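Local coordinates for protein phenol hydroxylase component phN (Pseudomonas stutzeri, PDB 3U52) that probably hydroxylates phenol and related aromatics at a diiron centre, as a subunit of the oxygenase component of a bacterial multicomponent monooxygenase, at residues A[177-182]-A[188-193]; A[246-251]-A[256-261]; A[350-355]-A[379-384]. One frame throughout, in Å; residues are numbered along the deposited sequence.

Contact 1 (A[177-182]-A[188-193]); sequences SFFDDA and FEFLTA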
# COMPACT_ATOMS: atom_id res chain seq x y z
N SER A 177 1.30 -11.73 34.21
CA SER A 177 1.11 -11.23 35.56
C SER A 177 1.45 -9.73 35.70
O SER A 177 0.87 -9.04 36.54
CB SER A 177 1.89 -12.08 36.60
OG SER A 177 3.28 -11.86 36.47
N PHE A 178 2.38 -9.22 34.88
CA PHE A 178 2.66 -7.75 34.82
C PHE A 178 1.38 -7.00 34.49
O PHE A 178 0.98 -6.03 35.19
CB PHE A 178 3.73 -7.43 33.71
CG PHE A 178 3.99 -5.96 33.54
CD1 PHE A 178 3.22 -5.20 32.67
CD2 PHE A 178 5.04 -5.34 34.22
CE1 PHE A 178 3.46 -3.81 32.53
CE2 PHE A 178 5.33 -3.94 34.08
CZ PHE A 178 4.52 -3.19 33.27
N PHE A 179 0.71 -7.43 33.42
CA PHE A 179 -0.51 -6.73 33.06
C PHE A 179 -1.75 -7.04 33.94
O PHE A 179 -2.63 -6.19 34.06
CB PHE A 179 -0.85 -6.93 31.54
CG PHE A 179 -1.14 -5.62 30.86
CD1 PHE A 179 -0.12 -4.87 30.33
CD2 PHE A 179 -2.44 -5.14 30.80
CE1 PHE A 179 -0.38 -3.60 29.73
CE2 PHE A 179 -2.73 -3.91 30.19
CZ PHE A 179 -1.70 -3.13 29.66
N ASP A 180 -1.85 -8.26 34.48
CA ASP A 180 -2.92 -8.61 35.45
C ASP A 180 -2.78 -7.73 36.68
O ASP A 180 -3.75 -7.27 37.18
CB ASP A 180 -2.86 -10.07 35.86
CG ASP A 180 -3.47 -11.01 34.84
OD1 ASP A 180 -3.95 -10.54 33.76
OD2 ASP A 180 -3.49 -12.26 35.10
N ASP A 181 -1.55 -7.48 37.13
CA ASP A 181 -1.26 -6.61 38.28
C ASP A 181 -1.81 -5.22 38.00
O ASP A 181 -2.60 -4.70 38.80
CB ASP A 181 0.26 -6.66 38.53
CG ASP A 181 0.72 -5.97 39.83
OD1 ASP A 181 0.02 -5.11 40.38
OD2 ASP A 181 1.85 -6.28 40.27
N ALA A 182 -1.49 -4.64 36.83
CA ALA A 182 -2.00 -3.31 36.47
C ALA A 182 -3.53 -3.24 36.35
O ALA A 182 -4.14 -2.30 36.84
CB ALA A 182 -1.34 -2.80 35.13
N PHE A 188 -5.94 5.14 38.80
CA PHE A 188 -4.73 5.96 38.86
C PHE A 188 -3.44 5.15 38.78
O PHE A 188 -2.46 5.59 38.12
CB PHE A 188 -4.73 6.92 40.05
CG PHE A 188 -5.82 7.99 39.97
CD1 PHE A 188 -6.92 7.92 40.80
CD2 PHE A 188 -5.70 9.05 39.09
CE1 PHE A 188 -7.93 8.89 40.72
CE2 PHE A 188 -6.70 10.03 38.98
CZ PHE A 188 -7.83 9.93 39.81
N GLU A 189 -3.43 4.00 39.44
CA GLU A 189 -2.24 3.12 39.38
C GLU A 189 -2.14 2.51 37.99
O GLU A 189 -1.05 2.46 37.42
CB GLU A 189 -2.24 2.03 40.46
CG GLU A 189 -0.95 1.20 40.44
CD GLU A 189 -0.86 0.15 41.53
OE1 GLU A 189 0.15 -0.55 41.55
OE2 GLU A 189 -1.76 0.01 42.39
N PHE A 190 -3.28 2.13 37.42
CA PHE A 190 -3.26 1.60 36.03
C PHE A 190 -2.58 2.63 35.11
O PHE A 190 -1.64 2.29 34.35
CB PHE A 190 -4.65 1.24 35.51
CG PHE A 190 -4.67 0.77 34.05
CD1 PHE A 190 -4.34 -0.53 33.70
CD2 PHE A 190 -4.96 1.67 33.03
CE1 PHE A 190 -4.35 -0.95 32.36
CE2 PHE A 190 -4.96 1.26 31.70
CZ PHE A 190 -4.65 -0.05 31.37
N LEU A 191 -3.04 3.87 35.18
CA LEU A 191 -2.43 4.92 34.34
C LEU A 191 -0.94 5.16 34.67
O LEU A 191 -0.09 5.33 33.77
CB LEU A 191 -3.25 6.21 34.42
CG LEU A 191 -4.09 6.58 33.18
CD1 LEU A 191 -4.46 5.47 32.12
CD2 LEU A 191 -5.23 7.43 33.59
N THR A 192 -0.59 5.15 35.95
CA THR A 192 0.81 5.36 36.33
C THR A 192 1.69 4.23 35.83
O THR A 192 2.83 4.46 35.41
CB THR A 192 0.97 5.60 37.85
OG1 THR A 192 0.23 6.78 38.20
CG2 THR A 192 2.46 5.79 38.23
N ALA A 193 1.18 3.00 35.92
CA ALA A 193 1.91 1.81 35.49
C ALA A 193 2.12 1.82 33.98
O ALA A 193 3.23 1.64 33.47
CB ALA A 193 1.09 0.57 35.84

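Contact 2 (A[246-251]-A[256-261]); sequences FILEQH and PIVQRW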
# COMPACT_ATOMS: atom_id res chain seq x y z
N PHE A 246 -0.15 15.96 35.90
CA PHE A 246 -1.50 16.26 36.38
C PHE A 246 -1.70 15.77 37.82
O PHE A 246 -2.13 16.53 38.68
CB PHE A 246 -2.57 15.60 35.51
CG PHE A 246 -3.95 15.90 35.97
CD1 PHE A 246 -4.47 17.18 35.81
CD2 PHE A 246 -4.71 14.93 36.60
CE1 PHE A 246 -5.78 17.46 36.29
CE2 PHE A 246 -5.99 15.22 37.05
CZ PHE A 246 -6.52 16.48 36.89
N ILE A 247 -1.37 14.51 38.06
CA ILE A 247 -1.56 13.84 39.37
C ILE A 247 -0.68 14.45 40.46
O ILE A 247 -1.16 14.69 41.59
CB ILE A 247 -1.30 12.33 39.25
CG1 ILE A 247 -2.38 11.70 38.37
CG2 ILE A 247 -1.35 11.66 40.61
CD1 ILE A 247 -2.17 10.16 38.18
N LEU A 248 0.59 14.73 40.11
CA LEU A 248 1.52 15.33 41.06
C LEU A 248 1.12 16.76 41.45
O LEU A 248 1.34 17.18 42.58
CB LEU A 248 2.95 15.34 40.51
CG LEU A 248 3.53 13.92 40.42
CD1 LEU A 248 4.84 13.88 39.60
CD2 LEU A 248 3.69 13.30 41.79
N GLU A 249 0.51 17.49 40.53
CA GLU A 249 0.15 18.88 40.80
C GLU A 249 -1.16 19.04 41.53
O GLU A 249 -1.43 20.08 42.11
CB GLU A 249 0.11 19.65 39.49
CG GLU A 249 1.52 19.94 39.01
CD GLU A 249 1.57 20.76 37.76
OE1 GLU A 249 0.54 21.40 37.44
OE2 GLU A 249 2.65 20.77 37.12
N GLN A 250 -1.99 18.01 41.51
CA GLN A 250 -3.32 18.12 42.07
C GLN A 250 -3.37 18.16 43.60
O GLN A 250 -4.31 18.72 44.15
CB GLN A 250 -4.24 17.03 41.51
CG GLN A 250 -4.62 17.28 40.09
CD GLN A 250 -5.67 18.35 39.96
OE1 GLN A 250 -6.67 18.29 40.63
NE2 GLN A 250 -5.43 19.34 39.11
N HIS A 251 -2.38 17.60 44.27
CA HIS A 251 -2.41 17.58 45.72
C HIS A 251 -1.11 17.05 46.24
O HIS A 251 -0.62 16.03 45.75
CB HIS A 251 -3.54 16.68 46.23
CG HIS A 251 -4.02 17.09 47.58
ND1 HIS A 251 -3.29 16.83 48.72
CD2 HIS A 251 -5.11 17.79 47.97
CE1 HIS A 251 -3.93 17.33 49.77
NE2 HIS A 251 -5.03 17.92 49.34
N PRO A 256 3.74 11.09 47.68
CA PRO A 256 4.33 9.81 48.12
C PRO A 256 3.65 8.55 47.53
O PRO A 256 4.30 7.53 47.36
CB PRO A 256 4.15 9.84 49.64
CG PRO A 256 2.99 10.79 49.84
CD PRO A 256 3.17 11.85 48.81
N ILE A 257 2.35 8.64 47.22
CA ILE A 257 1.66 7.50 46.60
C ILE A 257 2.26 7.23 45.20
O ILE A 257 2.53 6.08 44.84
CB ILE A 257 0.13 7.77 46.45
CG1 ILE A 257 -0.49 8.07 47.85
CG2 ILE A 257 -0.54 6.57 45.71
CD1 ILE A 257 -1.95 8.55 47.78
N VAL A 258 2.43 8.31 44.43
CA VAL A 258 3.00 8.23 43.09
C VAL A 258 4.42 7.75 43.18
O VAL A 258 4.85 6.98 42.34
CB VAL A 258 2.96 9.60 42.32
CG1 VAL A 258 3.77 9.53 41.05
CG2 VAL A 258 1.52 9.98 41.97
N GLN A 259 5.15 8.18 44.20
CA GLN A 259 6.55 7.71 44.36
C GLN A 259 6.62 6.18 44.50
O GLN A 259 7.48 5.50 43.88
CB GLN A 259 7.26 8.37 45.57
CG GLN A 259 8.73 7.90 45.64
CD GLN A 259 9.55 8.48 44.51
OE1 GLN A 259 10.08 7.77 43.64
NE2 GLN A 259 9.66 9.77 44.51
N ARG A 260 5.75 5.64 45.34
CA ARG A 260 5.70 4.20 45.52
C ARG A 260 5.33 3.47 44.22
O ARG A 260 5.87 2.40 43.94
CB ARG A 260 4.68 3.80 46.59
CG ARG A 260 5.16 4.02 48.04
CD ARG A 260 4.01 3.68 49.04
NE ARG A 260 3.92 4.78 50.01
CZ ARG A 260 2.83 5.46 50.33
NH1 ARG A 260 1.64 5.15 49.83
NH2 ARG A 260 2.95 6.45 51.20
N TRP A 261 4.37 4.01 43.47
CA TRP A 261 4.02 3.40 42.15
C TRP A 261 5.17 3.47 41.17
O TRP A 261 5.36 2.56 40.41
CB TRP A 261 2.79 4.03 41.49
CG TRP A 261 1.52 3.77 42.25
CD1 TRP A 261 1.27 2.71 43.08
CD2 TRP A 261 0.33 4.54 42.19
NE1 TRP A 261 -0.02 2.81 43.58
CE2 TRP A 261 -0.62 3.91 43.04
CE3 TRP A 261 -0.04 5.70 41.49
CZ2 TRP A 261 -1.94 4.41 43.21
CZ3 TRP A 261 -1.34 6.20 41.67
CH2 TRP A 261 -2.26 5.56 42.54

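Contact 3 (A[350-355]-A[379-384]); sequences TWIPEK and YLAKEA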
# COMPACT_ATOMS: atom_id res chain seq x y z
N THR A 350 16.42 -22.15 20.75
CA THR A 350 17.62 -21.43 21.17
C THR A 350 18.79 -22.20 20.56
O THR A 350 18.59 -23.21 19.93
CB THR A 350 17.79 -21.42 22.72
OG1 THR A 350 18.00 -22.75 23.15
CG2 THR A 350 16.52 -20.81 23.50
N TRP A 351 20.02 -21.73 20.76
CA TRP A 351 21.15 -22.32 20.03
C TRP A 351 22.35 -21.67 20.66
O TRP A 351 22.21 -20.72 21.44
CB TRP A 351 21.11 -21.95 18.52
CG TRP A 351 20.99 -20.43 18.28
CD1 TRP A 351 22.03 -19.53 18.22
CD2 TRP A 351 19.79 -19.64 18.13
NE1 TRP A 351 21.56 -18.24 18.06
CE2 TRP A 351 20.19 -18.27 17.98
CE3 TRP A 351 18.42 -19.94 18.07
CZ2 TRP A 351 19.26 -17.23 17.78
CZ3 TRP A 351 17.49 -18.88 17.90
CH2 TRP A 351 17.91 -17.56 17.76
N ILE A 352 23.53 -22.17 20.32
CA ILE A 352 24.74 -21.49 20.74
C ILE A 352 25.11 -20.40 19.70
O ILE A 352 25.11 -20.68 18.53
CB ILE A 352 25.88 -22.53 20.97
CG1 ILE A 352 25.46 -23.46 22.12
CG2 ILE A 352 27.22 -21.86 21.26
CD1 ILE A 352 26.28 -24.72 22.20
N PRO A 353 25.39 -19.16 20.14
CA PRO A 353 25.77 -18.08 19.23
C PRO A 353 26.99 -18.44 18.34
O PRO A 353 27.89 -19.17 18.80
CB PRO A 353 26.10 -16.91 20.19
CG PRO A 353 26.34 -17.62 21.60
CD PRO A 353 25.34 -18.71 21.55
N GLU A 354 27.03 -17.93 17.11
CA GLU A 354 28.19 -18.15 16.21
C GLU A 354 29.41 -17.49 16.78
O GLU A 354 29.29 -16.59 17.60
CB GLU A 354 27.94 -17.57 14.81
CG GLU A 354 26.67 -17.98 14.14
CD GLU A 354 26.52 -19.50 14.05
OE1 GLU A 354 25.38 -19.98 14.21
OE2 GLU A 354 27.53 -20.21 13.81
N LYS A 355 30.61 -17.87 16.32
CA LYS A 355 31.83 -17.29 16.90
C LYS A 355 31.90 -15.74 16.65
O LYS A 355 32.35 -14.98 17.51
CB LYS A 355 33.08 -18.06 16.43
CG LYS A 355 33.73 -17.51 15.14
CD LYS A 355 34.86 -16.47 15.43
CE LYS A 355 34.88 -15.26 14.42
NZ LYS A 355 35.11 -15.61 12.97
N TYR A 379 31.69 -24.78 27.00
CA TYR A 379 31.22 -26.03 27.60
C TYR A 379 29.96 -26.60 26.93
O TYR A 379 29.91 -27.80 26.63
CB TYR A 379 30.97 -25.87 29.12
CG TYR A 379 30.43 -27.14 29.77
CD1 TYR A 379 31.28 -28.24 30.05
CD2 TYR A 379 29.09 -27.26 30.05
CE1 TYR A 379 30.77 -29.44 30.62
CE2 TYR A 379 28.56 -28.46 30.60
CZ TYR A 379 29.43 -29.52 30.89
OH TYR A 379 28.93 -30.68 31.41
N LEU A 380 28.95 -25.75 26.70
CA LEU A 380 27.70 -26.26 26.13
C LEU A 380 27.91 -26.77 24.70
O LEU A 380 27.30 -27.75 24.30
CB LEU A 380 26.61 -25.18 26.15
CG LEU A 380 26.15 -24.76 27.53
CD1 LEU A 380 25.30 -23.48 27.38
CD2 LEU A 380 25.41 -25.91 28.21
N ALA A 381 28.82 -26.13 23.96
CA ALA A 381 29.11 -26.60 22.60
C ALA A 381 29.88 -27.95 22.57
O ALA A 381 29.61 -28.81 21.74
CB ALA A 381 29.84 -25.54 21.81
N LYS A 382 30.82 -28.11 23.48
CA LYS A 382 31.52 -29.39 23.60
C LYS A 382 30.52 -30.49 23.96
O LYS A 382 30.51 -31.58 23.36
CB LYS A 382 32.54 -29.28 24.71
CG LYS A 382 33.84 -28.62 24.33
CD LYS A 382 34.57 -28.18 25.62
CE LYS A 382 33.87 -28.69 26.92
NZ LYS A 382 33.82 -30.20 27.18
N GLU A 383 29.65 -30.20 24.93
CA GLU A 383 28.58 -31.12 25.26
C GLU A 383 27.68 -31.45 24.07
O GLU A 383 27.43 -32.63 23.81
CB GLU A 383 27.81 -30.60 26.44
CG GLU A 383 28.64 -30.76 27.74
CD GLU A 383 29.04 -32.22 28.06
OE1 GLU A 383 28.17 -33.01 28.54
OE2 GLU A 383 30.23 -32.58 27.86
N ALA A 384 27.24 -30.44 23.31
CA ALA A 384 26.34 -30.65 22.16
C ALA A 384 27.06 -31.48 21.07
O ALA A 384 26.47 -32.44 20.55
CB ALA A 384 25.84 -29.32 21.62

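Contact 1 (A[177-182]-A[188-193])
Phe190 reaches from helix 187-216 back to the end of helix 173-184 and meets both Phe179 and Ala182 there. The two helices are joined by a tight turn and run roughly antiparallel, at 142° between N-to-C directions, with their local axes 10.2 Å apart. The closest backbone approach, near the turn, is 5.1 Å between the CA atoms of Ala182 and Phe190. The Phe190 ring is held with CG anti to the backbone N (chi1 176°), which carries its CD1/CE1 edge along the neighbouring helix. That edge does the touching. CD1 comes 3.6 Å from the backbone O of Ala182, which lies near the ring plane, and 4.0 Å from Ala182 CB. A bound glycerol, probably from the crystallisation liquor, lies beside Phe190 and makes a weak hydrogen bond to Ala182 O. One atom further on, Phe190 CE1 is 4.0 Å from Phe179 CE2, the two rings set slantwise rather than stacked. Beside the aromatic pair, Ala182 CB and Ala193 CB meet at 4.2 Å. Helix 105-121 covers Phe179 with Leu107, Ala110 and Ala111.

The polar flank is looser. Asp181 OD1 and Glu189 OE1 stand 4.7 Å apart without touching, and Lys264 makes a salt bridge to each, which probably offsets their repulsion; Arg268 also pairs with Asp181. An alanine in place of Phe190 would remove the ring, and the likely result is a gap between the helices, with Phe179 CE2 losing its neighbour and Ala182 O its aromatic edge. The chemistry implies two ways of holding one helix pair: carbon packing, with an aromatic C-H edge turned to a carbonyl, on one flank, and two carboxylates sharing a lysine on the other.

Contact 2 (A[246-251]-A[256-261])
This is an alpha-alpha hairpin: helix 220-250, which carries the iron ligands Glu233 and His236, ends here, and after a short turn helix 254-283 heads back beside it. Val258 is the residue that fills the gap between the two arms, pressing on Ile247 and Leu248 together. CG2 of Val258 meets CG2 of Ile247 methyl to methyl at 3.6 Å and also lies near Leu248 CD2, at 4.0 Å. CG1 of Val258 is 3.8 Å from that same CD2 of Leu248. The valine has CG1 anti to the backbone N (chi1 170°), a rotation that turns CG1 to Leu248 and CG2 to Ile247. Even close to the turn the CA atoms of Leu248 and Val258 are 7.5 Å apart, and side-chain carbons bridge the arms within these segments. Phe188 of helix 187-216 also packs on Ile247. Polar groups fasten the turn itself: His251 ND1 caps the backbone N of Asp253, and Asn254 ND2 hydrogen-bonds to Ile247 O. Within the hydrophobic part, the CD2 methyl of Leu248 sits close to the branch point of the valine, 3.8 Å from Val258 CB.

Contact 3 (A[350-355]-A[379-384])
The peptide plane linking Leu380 to Ala381 is the flat group that matters at this contact, and the CD1 methyl of Ile352 lies over one of its faces, 3.6 Å from Leu380 C and 3.4 Å from Ala381 N. In fold terms this is a loop packed against a helix: the irregular chain between helices 331-342 and 355-364 lays one isoleucine on helix 369-385, about 28 Å from the centre of the chain. A second flat group belongs to Tyr379, whose CB is directed away from the loop; Glu383 CG lies over one face of its ring, 3.5 Å above the plane and offset toward the rim. Trp351, just before the isoleucine, meets Trp336 edge-to-face. Ile352 has CG1 anti to its own carbonyl carbon (chi1 -64°), and with CD1 extended at the far end (chi2 165°) the methyl arrives on the helix surface. There it touches Ala381 CB at 3.7 Å and Leu380 CB at 4.0 Å. Tyr340 of helix 331-342 packs on both Ile352 and Leu380, while Leu380 also touches an aromatic side chain of another protein's chain. Glu354 then begins helix 355-364 as its N-cap, its backbone N bonded to Glu357 OE1. The fit is tightest at one pair of carbons, Ile352 CD1 and Ala381 CA, just 3.4 Å apart.

Contacts 1 and 2 form one continuous packed region, their centres 15 Å apart. Trp261 of contact 2 leans on contact 1, with its NE1 3.5 Å from Glu189 CD, and Phe188 CD2 lies 3.8 Å from Ile247 CD1. Phe188 and Leu191 line a xenon pocket with Trp47 and Trp50, and the side chain of Ile247 is about 4 Å from a bound xenon. The same two long helices, 187-216 and 220-250, supply Glu199, Glu233 and His236 to one of the two irons. Contact 3 stands apart, on the other side of the chain's centre: its centre is 39 Å from that of contact 1 and 49 Å from that of contact 2.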